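Local coordinates for protein Two-component response regulator (Geobacillus stearothermophilus, PDB 6SWI) that is a response regulator whose C-terminal domain probably binds DNA to control genes for arabinan utilisation, through an AraC-type helix-turn-helix fold, at residues T56-L66 with R80-F89; L3-R11 with Y38-L47. One frame throughout, in Å; residues are numbered along the deposited sequence.

Interaction 1 of 2, residues T56-L66 with R80-F89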
loop_
_atom_site.group_PDB
_atom_site.type_symbol
_atom_site.label_atom_id
_atom_site.label_comp_id
_atom_site.label_asym_id
_atom_site.label_seq_id
_atom_site.Cartn_x
_atom_site.Cartn_y
_atom_site.Cartn_z
ATOM N N THR A 56 2.895 4.587 1.422
ATOM C CA THR A 56 1.517 4.494 1.891
ATOM C C THR A 56 0.566 4.181 0.745
ATOM O O THR A 56 -0.346 3.362 0.893
ATOM C CB THR A 56 1.116 5.781 2.617
ATOM O OG1 THR A 56 2.003 6.000 3.722
ATOM C CG2 THR A 56 -0.321 5.714 3.128
ATOM N N LYS A 57 0.770 4.816 -0.409
ATOM C CA LYS A 57 -0.094 4.550 -1.550
ATOM C C LYS A 57 -0.016 3.090 -1.973
ATOM O O LYS A 57 -1.049 2.454 -2.214
ATOM C CB LYS A 57 0.260 5.467 -2.716
ATOM C CG LYS A 57 -0.647 5.256 -3.910
ATOM C CD LYS A 57 -0.512 6.386 -4.901
ATOM C CE LYS A 57 0.919 6.514 -5.374
ATOM N NZ LYS A 57 1.063 7.634 -6.331
ATOM N N ILE A 58 1.195 2.534 -2.049
ATOM C CA ILE A 58 1.350 1.130 -2.422
ATOM C C ILE A 58 0.653 0.234 -1.410
ATOM O O ILE A 58 -0.047 -0.722 -1.774
ATOM C CB ILE A 58 2.843 0.780 -2.555
ATOM C CG1 ILE A 58 3.438 1.459 -3.782
ATOM C CG2 ILE A 58 3.031 -0.724 -2.609
ATOM C CD1 ILE A 58 4.956 1.470 -3.796
ATOM N N ARG A 59 0.828 0.539 -0.123
ATOM C CA ARG A 59 0.192 -0.255 0.922
ATOM C C ARG A 59 -1.325 -0.204 0.832
ATOM O O ARG A 59 -1.993 -1.235 0.973
ATOM C CB ARG A 59 0.653 0.238 2.286
ATOM C CG ARG A 59 2.085 -0.105 2.569
ATOM C CD ARG A 59 2.581 0.566 3.823
ATOM N NE ARG A 59 3.775 -0.104 4.307
ATOM C CZ ARG A 59 4.560 0.341 5.277
ATOM N NH1 ARG A 59 4.310 1.500 5.865
ATOM N NH2 ARG A 59 5.603 -0.386 5.646
ATOM N N MET A 60 -1.891 0.986 0.635
ATOM C CA MET A 60 -3.345 1.102 0.642
ATOM C C MET A 60 -3.953 0.469 -0.601
ATOM O O MET A 60 -5.044 -0.115 -0.535
ATOM C CB MET A 60 -3.752 2.570 0.797
ATOM C CG MET A 60 -3.320 3.196 2.133
ATOM S SD MET A 60 -3.963 2.330 3.595
ATOM C CE MET A 60 -2.511 1.492 4.195
ATOM N N GLU A 61 -3.258 0.544 -1.735
ATOM C CA GLU A 61 -3.769 -0.134 -2.917
ATOM C C GLU A 61 -3.714 -1.656 -2.768
ATOM O O GLU A 61 -4.636 -2.355 -3.202
ATOM C CB GLU A 61 -3.084 0.379 -4.177
ATOM C CG GLU A 61 -3.300 1.886 -4.367
ATOM C CD GLU A 61 -4.564 2.228 -5.151
ATOM O OE1 GLU A 61 -5.639 1.672 -4.832
ATOM O OE2 GLU A 61 -4.486 3.078 -6.065
ATOM N N LYS A 62 -2.667 -2.189 -2.129
ATOM C CA LYS A 62 -2.652 -3.623 -1.838
ATOM C C LYS A 62 -3.764 -3.992 -0.866
ATOM O O LYS A 62 -4.421 -5.029 -1.018
ATOM C CB LYS A 62 -1.304 -4.052 -1.266
ATOM C CG LYS A 62 -1.232 -5.533 -0.945
ATOM C CD LYS A 62 -1.354 -6.352 -2.218
ATOM C CE LYS A 62 -1.139 -7.809 -1.946
ATOM N NZ LYS A 62 -1.080 -8.595 -3.213
ATOM N N ALA A 63 -3.987 -3.147 0.140
ATOM C CA ALA A 63 -5.060 -3.415 1.090
ATOM C C ALA A 63 -6.407 -3.444 0.391
ATOM O O ALA A 63 -7.247 -4.301 0.679
ATOM C CB ALA A 63 -5.067 -2.357 2.191
ATOM N N ALA A 64 -6.643 -2.495 -0.514
ATOM C CA ALA A 64 -7.891 -2.481 -1.261
ATOM C C ALA A 64 -8.062 -3.769 -2.050
ATOM O O ALA A 64 -9.154 -4.349 -2.084
ATOM C CB ALA A 64 -7.914 -1.266 -2.180
ATOM N N GLU A 65 -6.986 -4.243 -2.676
ATOM C CA GLU A 65 -7.045 -5.507 -3.401
ATOM C C GLU A 65 -7.441 -6.651 -2.476
ATOM O O GLU A 65 -8.318 -7.459 -2.809
ATOM C CB GLU A 65 -5.688 -5.774 -4.043
ATOM C CG GLU A 65 -5.560 -7.113 -4.704
ATOM C CD GLU A 65 -4.141 -7.361 -5.140
ATOM O OE1 GLU A 65 -3.477 -8.220 -4.527
ATOM O OE2 GLU A 65 -3.694 -6.679 -6.083
ATOM N N LEU A 66 -6.802 -6.737 -1.306
ATOM C CA LEU A 66 -7.111 -7.815 -0.369
ATOM C C LEU A 66 -8.530 -7.707 0.166
ATOM O O LEU A 66 -9.178 -8.729 0.414
ATOM C CB LEU A 66 -6.106 -7.814 0.783
ATOM C CG LEU A 66 -4.675 -8.207 0.403
ATOM C CD1 LEU A 66 -3.737 -7.904 1.549
ATOM C CD2 LEU A 66 -4.598 -9.667 0.031
ATOM N N ARG A 80 -0.483 -7.373 6.657
ATOM C CA ARG A 80 0.050 -7.718 5.348
ATOM C C ARG A 80 0.496 -6.499 4.567
ATOM O O ARG A 80 1.234 -6.647 3.590
ATOM C CB ARG A 80 -1.001 -8.476 4.547
ATOM C CG ARG A 80 -1.218 -9.880 5.041
ATOM C CD ARG A 80 -2.466 -10.440 4.456
ATOM N NE ARG A 80 -2.709 -11.820 4.850
ATOM C CZ ARG A 80 -2.761 -12.842 4.003
ATOM N NH1 ARG A 80 -2.535 -12.665 2.702
ATOM N NH2 ARG A 80 -3.046 -14.044 4.473
ATOM N N VAL A 81 0.070 -5.306 4.965
ATOM C CA VAL A 81 0.493 -4.090 4.293
ATOM C C VAL A 81 1.339 -3.198 5.201
ATOM O O VAL A 81 1.441 -1.994 4.969
ATOM C CB VAL A 81 -0.666 -3.347 3.597
ATOM C CG1 VAL A 81 -1.407 -4.294 2.675
ATOM C CG2 VAL A 81 -1.638 -2.707 4.585
ATOM N N GLY A 82 1.974 -3.775 6.219
ATOM C CA GLY A 82 3.006 -3.072 6.948
ATOM C C GLY A 82 2.541 -2.291 8.150
ATOM O O GLY A 82 3.278 -1.416 8.616
ATOM N N TYR A 83 1.354 -2.581 8.677
ATOM C CA TYR A 83 0.854 -1.970 9.901
ATOM C C TYR A 83 0.742 -3.047 10.967
ATOM O O TYR A 83 0.033 -4.043 10.774
ATOM C CB TYR A 83 -0.513 -1.332 9.661
ATOM C CG TYR A 83 -0.418 -0.092 8.816
ATOM C CD1 TYR A 83 -0.310 -0.175 7.436
ATOM C CD2 TYR A 83 -0.413 1.164 9.395
ATOM C CE1 TYR A 83 -0.200 0.957 6.662
ATOM C CE2 TYR A 83 -0.301 2.306 8.628
ATOM C CZ TYR A 83 -0.196 2.194 7.256
ATOM O OH TYR A 83 -0.088 3.317 6.470
ATOM N N ASP A 84 1.425 -2.810 12.094
ATOM C CA ASP A 84 1.440 -3.707 13.241
ATOM C C ASP A 84 0.092 -3.759 13.949
ATOM O O ASP A 84 -0.182 -4.725 14.671
ATOM C CB ASP A 84 2.518 -3.248 14.238
ATOM C CG ASP A 84 3.928 -3.283 13.653
ATOM O OD1 ASP A 84 4.240 -4.217 12.892
ATOM O OD2 ASP A 84 4.736 -2.379 13.968
ATOM N N THR A 85 -0.752 -2.747 13.764
ATOM C CA THR A 85 -2.045 -2.691 14.426
ATOM C C THR A 85 -3.063 -2.066 13.488
ATOM O O THR A 85 -2.747 -1.140 12.729
ATOM C CB THR A 85 -2.002 -1.950 15.773
ATOM O OG1 THR A 85 -3.342 -1.669 16.195
ATOM C CG2 THR A 85 -1.217 -0.651 15.670
ATOM N N GLN A 86 -4.285 -2.583 13.550
ATOM C CA GLN A 86 -5.340 -1.983 12.756
ATOM C C GLN A 86 -5.643 -0.557 13.194
ATOM O O GLN A 86 -6.204 0.215 12.411
ATOM C CB GLN A 86 -6.580 -2.872 12.740
ATOM C CG GLN A 86 -7.297 -3.041 14.035
ATOM C CD GLN A 86 -8.508 -3.931 13.848
ATOM O OE1 GLN A 86 -9.121 -3.940 12.776
ATOM N NE2 GLN A 86 -8.846 -4.704 14.873
ATOM N N HIS A 87 -5.235 -0.180 14.407
ATOM C CA HIS A 87 -5.442 1.183 14.878
ATOM C C HIS A 87 -4.841 2.210 13.915
ATOM O O HIS A 87 -5.474 3.218 13.589
ATOM C CB HIS A 87 -4.835 1.337 16.269
ATOM C CG HIS A 87 -4.791 2.748 16.746
ATOM N ND1 HIS A 87 -5.931 3.487 16.970
ATOM C CD2 HIS A 87 -3.748 3.557 17.044
ATOM C CE1 HIS A 87 -5.590 4.696 17.375
ATOM N NE2 HIS A 87 -4.272 4.764 17.434
ATOM N N TYR A 88 -3.608 1.985 13.469
ATOM C CA TYR A 88 -2.998 2.934 12.540
ATOM C C TYR A 88 -3.457 2.693 11.109
ATOM O O TYR A 88 -3.598 3.646 10.334
ATOM C CB TYR A 88 -1.470 2.868 12.625
ATOM C CG TYR A 88 -0.932 3.273 13.977
ATOM C CD1 TYR A 88 -1.147 4.550 14.484
ATOM C CD2 TYR A 88 -0.222 2.374 14.752
ATOM C CE1 TYR A 88 -0.661 4.912 15.727
ATOM C CE2 TYR A 88 0.271 2.725 15.995
ATOM C CZ TYR A 88 0.045 3.993 16.478
ATOM O OH TYR A 88 0.531 4.335 17.713
ATOM N N PHE A 89 -3.701 1.433 10.746
ATOM C CA PHE A 89 -4.145 1.118 9.395
ATOM C C PHE A 89 -5.483 1.774 9.072
ATOM O O PHE A 89 -5.664 2.317 7.977
ATOM C CB PHE A 89 -4.257 -0.397 9.230
ATOM C CG PHE A 89 -4.963 -0.803 7.970
ATOM C CD1 PHE A 89 -4.322 -0.707 6.752
ATOM C CD2 PHE A 89 -6.271 -1.272 7.993
ATOM C CE1 PHE A 89 -4.965 -1.061 5.586
ATOM C CE2 PHE A 89 -6.922 -1.627 6.821
ATOM C CZ PHE A 89 -6.270 -1.527 5.621
HETATM O O HOH W 1 2.540 3.681 5.424
#
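Val-81 and Tyr-83 pack against Arg-59, Met-60 and Ala-63 in a buried, mainly apolar contact between the long helix 51-69 and the turn joining helix 74-80 to helix 86-97, together with the start of the latter, consistent with a helix-turn-helix of the AraC type. Val-81 turns its side chain onto the helix backbone: CG1 is 3.5 Å from the carbonyl oxygen of Arg-59 and 3.8 Å from Ala-63 N. Met-60, bent at chi2 (-58°), brings CE to 3.4 Å from CE1 of Tyr-83, the two side chains crossing at about a right angle. Its sulfur stands 5.0 Å from the Phe-89 ring centroid in an oblique Met-aromatic contact, while Ala-63 CB meets the edge of that ring, 3.6 Å from CE1.

Arg-59 runs extended past Val-81 O, but its NE bonds to Phe-18 O instead. Gly-82 O lies over one guanidinium face, and a CB on Gly-82 would clash with NH2; this glycine is also the C-prime residue of the Schellman motif ending helix 74-80. At the guanidinium edge, in plane, water 1 accepts from Arg-59 NH1 at 2.8 Å. The water also donates to Thr-56 OG1, itself bonded to Ile-52 O, and hydrogen-bonds Tyr-83 OH. Close apolar fit therefore joins turn to helix, and a single water carries the polar bonding across, linking phenol to arginine.

Interaction 2 of 2, residues L3-R11 with Y38-L47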
loop_
_atom_site.group_PDB
_atom_site.type_symbol
_atom_site.label_atom_id
_atom_site.label_comp_id
_atom_site.label_asym_id
_atom_site.label_seq_id
_atom_site.Cartn_x
_atom_site.Cartn_y
_atom_site.Cartn_z
ATOM N N LEU A 3 13.118 6.561 -14.947
ATOM C CA LEU A 3 13.620 6.926 -13.631
ATOM C C LEU A 3 15.123 6.678 -13.554
ATOM O O LEU A 3 15.650 5.732 -14.147
ATOM C CB LEU A 3 12.928 6.083 -12.561
ATOM C CG LEU A 3 11.417 6.232 -12.392
ATOM C CD1 LEU A 3 10.921 5.246 -11.349
ATOM C CD2 LEU A 3 11.058 7.654 -11.995
ATOM N N SER A 4 15.819 7.552 -12.815
ATOM C CA SER A 4 17.237 7.354 -12.566
ATOM C C SER A 4 17.455 6.041 -11.817
ATOM O O SER A 4 16.559 5.550 -11.126
ATOM C CB SER A 4 17.794 8.507 -11.736
ATOM O OG SER A 4 17.352 8.425 -10.395
ATOM N N PRO A 5 18.649 5.450 -11.947
ATOM C CA PRO A 5 18.903 4.163 -11.276
ATOM C C PRO A 5 18.566 4.127 -9.791
ATOM O O PRO A 5 17.983 3.143 -9.327
ATOM C CB PRO A 5 20.390 3.916 -11.558
ATOM C CG PRO A 5 20.619 4.589 -12.885
ATOM C CD PRO A 5 19.738 5.813 -12.879
ATOM N N ILE A 6 18.896 5.172 -9.032
ATOM C CA ILE A 6 18.664 5.127 -7.592
ATOM C C ILE A 6 17.173 5.141 -7.279
ATOM O O ILE A 6 16.711 4.444 -6.363
ATOM C CB ILE A 6 19.429 6.254 -6.872
ATOM C CG1 ILE A 6 19.335 6.073 -5.355
ATOM C CG2 ILE A 6 18.905 7.625 -7.287
ATOM C CD1 ILE A 6 20.021 7.163 -4.561
ATOM N N VAL A 7 16.395 5.927 -8.025
ATOM C CA VAL A 7 14.961 6.002 -7.770
ATOM C C VAL A 7 14.279 4.721 -8.223
ATOM O O VAL A 7 13.389 4.202 -7.542
ATOM C CB VAL A 7 14.349 7.258 -8.415
ATOM C CG1 VAL A 7 12.843 7.276 -8.219
ATOM C CG2 VAL A 7 14.980 8.511 -7.825
ATOM N N ARG A 8 14.696 4.178 -9.367
ATOM C CA ARG A 8 14.147 2.905 -9.816
ATOM C C ARG A 8 14.418 1.799 -8.800
ATOM O O ARG A 8 13.524 1.004 -8.480
ATOM C CB ARG A 8 14.737 2.533 -11.176
ATOM C CG ARG A 8 14.307 1.161 -11.676
ATOM C CD ARG A 8 14.449 1.063 -13.186
ATOM N NE ARG A 8 13.668 2.088 -13.875
ATOM C CZ ARG A 8 12.376 1.971 -14.171
ATOM N NH1 ARG A 8 11.717 0.870 -13.845
ATOM N NH2 ARG A 8 11.745 2.956 -14.799
ATOM N N ARG A 9 15.646 1.743 -8.275
ATOM C CA ARG A 9 15.989 0.719 -7.291
ATOM C C ARG A 9 15.180 0.888 -6.012
ATOM O O ARG A 9 14.721 -0.098 -5.418
ATOM C CB ARG A 9 17.482 0.777 -6.973
ATOM C CG ARG A 9 18.387 0.212 -8.052
ATOM C CD ARG A 9 19.829 0.637 -7.845
ATOM N NE ARG A 9 20.632 0.429 -9.046
ATOM C CZ ARG A 9 21.787 1.039 -9.285
ATOM N NH1 ARG A 9 22.277 1.894 -8.404
ATOM N NH2 ARG A 9 22.448 0.791 -10.408
ATOM N N ALA A 10 15.007 2.132 -5.562
ATOM C CA ALA A 10 14.226 2.366 -4.354
ATOM C C ALA A 10 12.776 1.945 -4.547
ATOM O O ALA A 10 12.183 1.311 -3.663
ATOM C CB ALA A 10 14.308 3.838 -3.954
ATOM N N ARG A 11 12.186 2.301 -5.690
ATOM C CA ARG A 11 10.794 1.953 -5.942
ATOM C C ARG A 11 10.620 0.446 -6.042
ATOM O O ARG A 11 9.655 -0.105 -5.506
ATOM C CB ARG A 11 10.276 2.648 -7.201
ATOM C CG ARG A 11 8.765 2.536 -7.349
ATOM C CD ARG A 11 8.254 3.243 -8.590
ATOM N NE ARG A 11 8.666 2.563 -9.813
ATOM C CZ ARG A 11 8.294 2.937 -11.033
ATOM N NH1 ARG A 11 7.500 3.987 -11.186
ATOM N NH2 ARG A 11 8.717 2.264 -12.096
ATOM N N TYR A 38 19.720 12.687 0.221
ATOM C CA TYR A 38 19.794 12.550 -1.230
ATOM C C TYR A 38 18.659 11.682 -1.757
ATOM O O TYR A 38 17.974 12.045 -2.720
ATOM C CB TYR A 38 21.141 11.943 -1.623
ATOM C CG TYR A 38 21.312 11.816 -3.115
ATOM C CD1 TYR A 38 21.599 12.936 -3.898
ATOM C CD2 TYR A 38 21.173 10.595 -3.750
ATOM C CE1 TYR A 38 21.751 12.838 -5.279
ATOM C CE2 TYR A 38 21.321 10.483 -5.132
ATOM C CZ TYR A 38 21.612 11.608 -5.888
ATOM O OH TYR A 38 21.763 11.500 -7.255
ATOM N N LEU A 39 18.436 10.527 -1.131
ATOM C CA LEU A 39 17.393 9.629 -1.611
ATOM C C LEU A 39 16.025 10.288 -1.533
ATOM O O LEU A 39 15.231 10.207 -2.478
ATOM C CB LEU A 39 17.405 8.342 -0.793
ATOM C CG LEU A 39 16.337 7.320 -1.194
ATOM C CD1 LEU A 39 16.507 6.888 -2.646
ATOM C CD2 LEU A 39 16.386 6.106 -0.278
ATOM N N SER A 40 15.728 10.932 -0.403
ATOM C CA SER A 40 14.447 11.614 -0.244
ATOM C C SER A 40 14.246 12.641 -1.339
ATOM O O SER A 40 13.161 12.736 -1.930
ATOM C CB SER A 40 14.411 12.303 1.118
ATOM O OG SER A 40 13.151 12.906 1.372
ATOM N N ARG A 41 15.283 13.434 -1.616
ATOM C CA ARG A 41 15.173 14.476 -2.623
ATOM C C ARG A 41 14.963 13.890 -4.003
ATOM O O ARG A 41 14.172 14.421 -4.794
ATOM C CB ARG A 41 16.440 15.319 -2.642
ATOM C CG ARG A 41 16.592 16.220 -1.453
ATOM C CD ARG A 41 17.810 17.121 -1.620
ATOM N NE ARG A 41 17.736 17.824 -2.897
ATOM C CZ ARG A 41 18.420 17.490 -3.986
ATOM N NH1 ARG A 41 19.270 16.473 -3.959
ATOM N NH2 ARG A 41 18.246 18.174 -5.106
ATOM N N MET A 42 15.673 12.809 -4.326
ATOM C CA MET A 42 15.572 12.267 -5.675
ATOM C C MET A 42 14.224 11.598 -5.900
ATOM O O MET A 42 13.648 11.718 -6.986
ATOM C CB MET A 42 16.708 11.295 -5.944
ATOM C CG MET A 42 18.047 11.991 -5.917
ATOM S SD MET A 42 18.290 13.105 -7.275
ATOM C CE MET A 42 18.714 11.880 -8.486
ATOM N N ILE A 43 13.695 10.903 -4.886
ATOM C CA ILE A 43 12.353 10.343 -5.002
ATOM C C ILE A 43 11.340 11.451 -5.259
ATOM O O ILE A 43 10.501 11.355 -6.162
ATOM C CB ILE A 43 12.010 9.515 -3.752
ATOM C CG1 ILE A 43 12.874 8.253 -3.716
ATOM C CG2 ILE A 43 10.511 9.194 -3.695
ATOM C CD1 ILE A 43 12.707 7.432 -2.457
ATOM N N LYS A 44 11.413 12.527 -4.478
ATOM C CA LYS A 44 10.458 13.613 -4.639
ATOM C C LYS A 44 10.613 14.272 -6.000
ATOM O O LYS A 44 9.621 14.597 -6.656
ATOM C CB LYS A 44 10.634 14.623 -3.504
ATOM C CG LYS A 44 9.754 15.862 -3.606
ATOM C CD LYS A 44 8.281 15.481 -3.546
ATOM C CE LYS A 44 7.403 16.668 -3.177
ATOM N NZ LYS A 44 7.932 17.420 -2.004
ATOM N N GLN A 45 11.851 14.449 -6.455
ATOM C CA GLN A 45 12.077 15.139 -7.716
ATOM C C GLN A 45 11.567 14.330 -8.896
ATOM O O GLN A 45 11.002 14.890 -9.840
ATOM C CB GLN A 45 13.568 15.415 -7.873
ATOM C CG GLN A 45 13.934 16.085 -9.179
ATOM C CD GLN A 45 15.417 16.021 -9.456
ATOM O OE1 GLN A 45 16.220 16.603 -8.728
ATOM N NE2 GLN A 45 15.793 15.309 -10.512
ATOM N N GLU A 46 11.762 13.013 -8.867
ATOM C CA GLU A 46 11.453 12.189 -10.027
ATOM C C GLU A 46 10.050 11.604 -9.988
ATOM O O GLU A 46 9.401 11.489 -11.031
ATOM C CB GLU A 46 12.486 11.081 -10.172
ATOM C CG GLU A 46 13.885 11.635 -10.350
ATOM C CD GLU A 46 14.880 10.610 -10.828
ATOM O OE1 GLU A 46 14.458 9.542 -11.326
ATOM O OE2 GLU A 46 16.092 10.888 -10.699
ATOM N N LEU A 47 9.570 11.239 -8.809
ATOM C CA LEU A 47 8.234 10.682 -8.665
ATOM C C LEU A 47 7.197 11.712 -8.247
ATOM O O LEU A 47 5.999 11.425 -8.324
ATOM C CB LEU A 47 8.244 9.510 -7.679
ATOM C CG LEU A 47 9.095 8.312 -8.104
ATOM C CD1 LEU A 47 9.143 7.253 -7.021
ATOM C CD2 LEU A 47 8.545 7.721 -9.387
#
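The carboxylate of Glu-46 takes the backbone N-H of Ser-4: OE1 accepts from Ser-4 N at 2.8 Å through its syn lone pair, in a nearly straight bond. Ser-4 OG, modelled in two conformers, donates to OE2 in one of them, on the syn side but 28° out of the carboxylate plane, so this second bond is less certain. As Ser-4 is the N-cap of helix 5-17, the negative charge sits where the helix dipole would probably favour it. Beneath this clamp Val-7 is a knob in a hole formed by Met-42, Ile-43, Glu-46 and Leu-47. With CG1 anti to the backbone N (chi1 176°), that methyl reaches Leu-47 CD1 at 3.9 Å, and CG2 lies 3.7 Å from Glu-46 CD. With an alanine in place of Glu-46, Ser-4 N would probably be left without its acceptor and Val-7 without one wall of its hole. Ile-6 CD1, in one of two conformers, meets the Tyr-38 ring edge, and before the helix Leu-3 CD2 meets Leu-47 CD2 at 3.6 Å. The axes of helix 5-11 and helix 38-47 cross almost perpendicularly, at -93°. Around them, Leu-32 of helix 25-32 packs on Ala-10, while Phe-51 and Leu-54 of helix 51-69 touch Ile-43 and Leu-47.

The two interactions show how contact chemistry can differ with place in an all-helical domain. The centre of interaction 1, a buried contact, is about 5 Å from the centre of the chain; that of interaction 2, only partly buried, is about 18 Å from it. They share no element, yet helix 36-47 and helix 51-69 follow each other in the chain, and the nearest atoms of the two contacts are about 5 Å apart without touching. Interaction 2 joins two helices by a knob-into-hole fit and a direct carboxylate clamp on a helix start. Interaction 1 instead seats a turn and the start of helix 86-97 on a helix, with aromatic, methionine and aliphatic packing and water-mediated polar bonding.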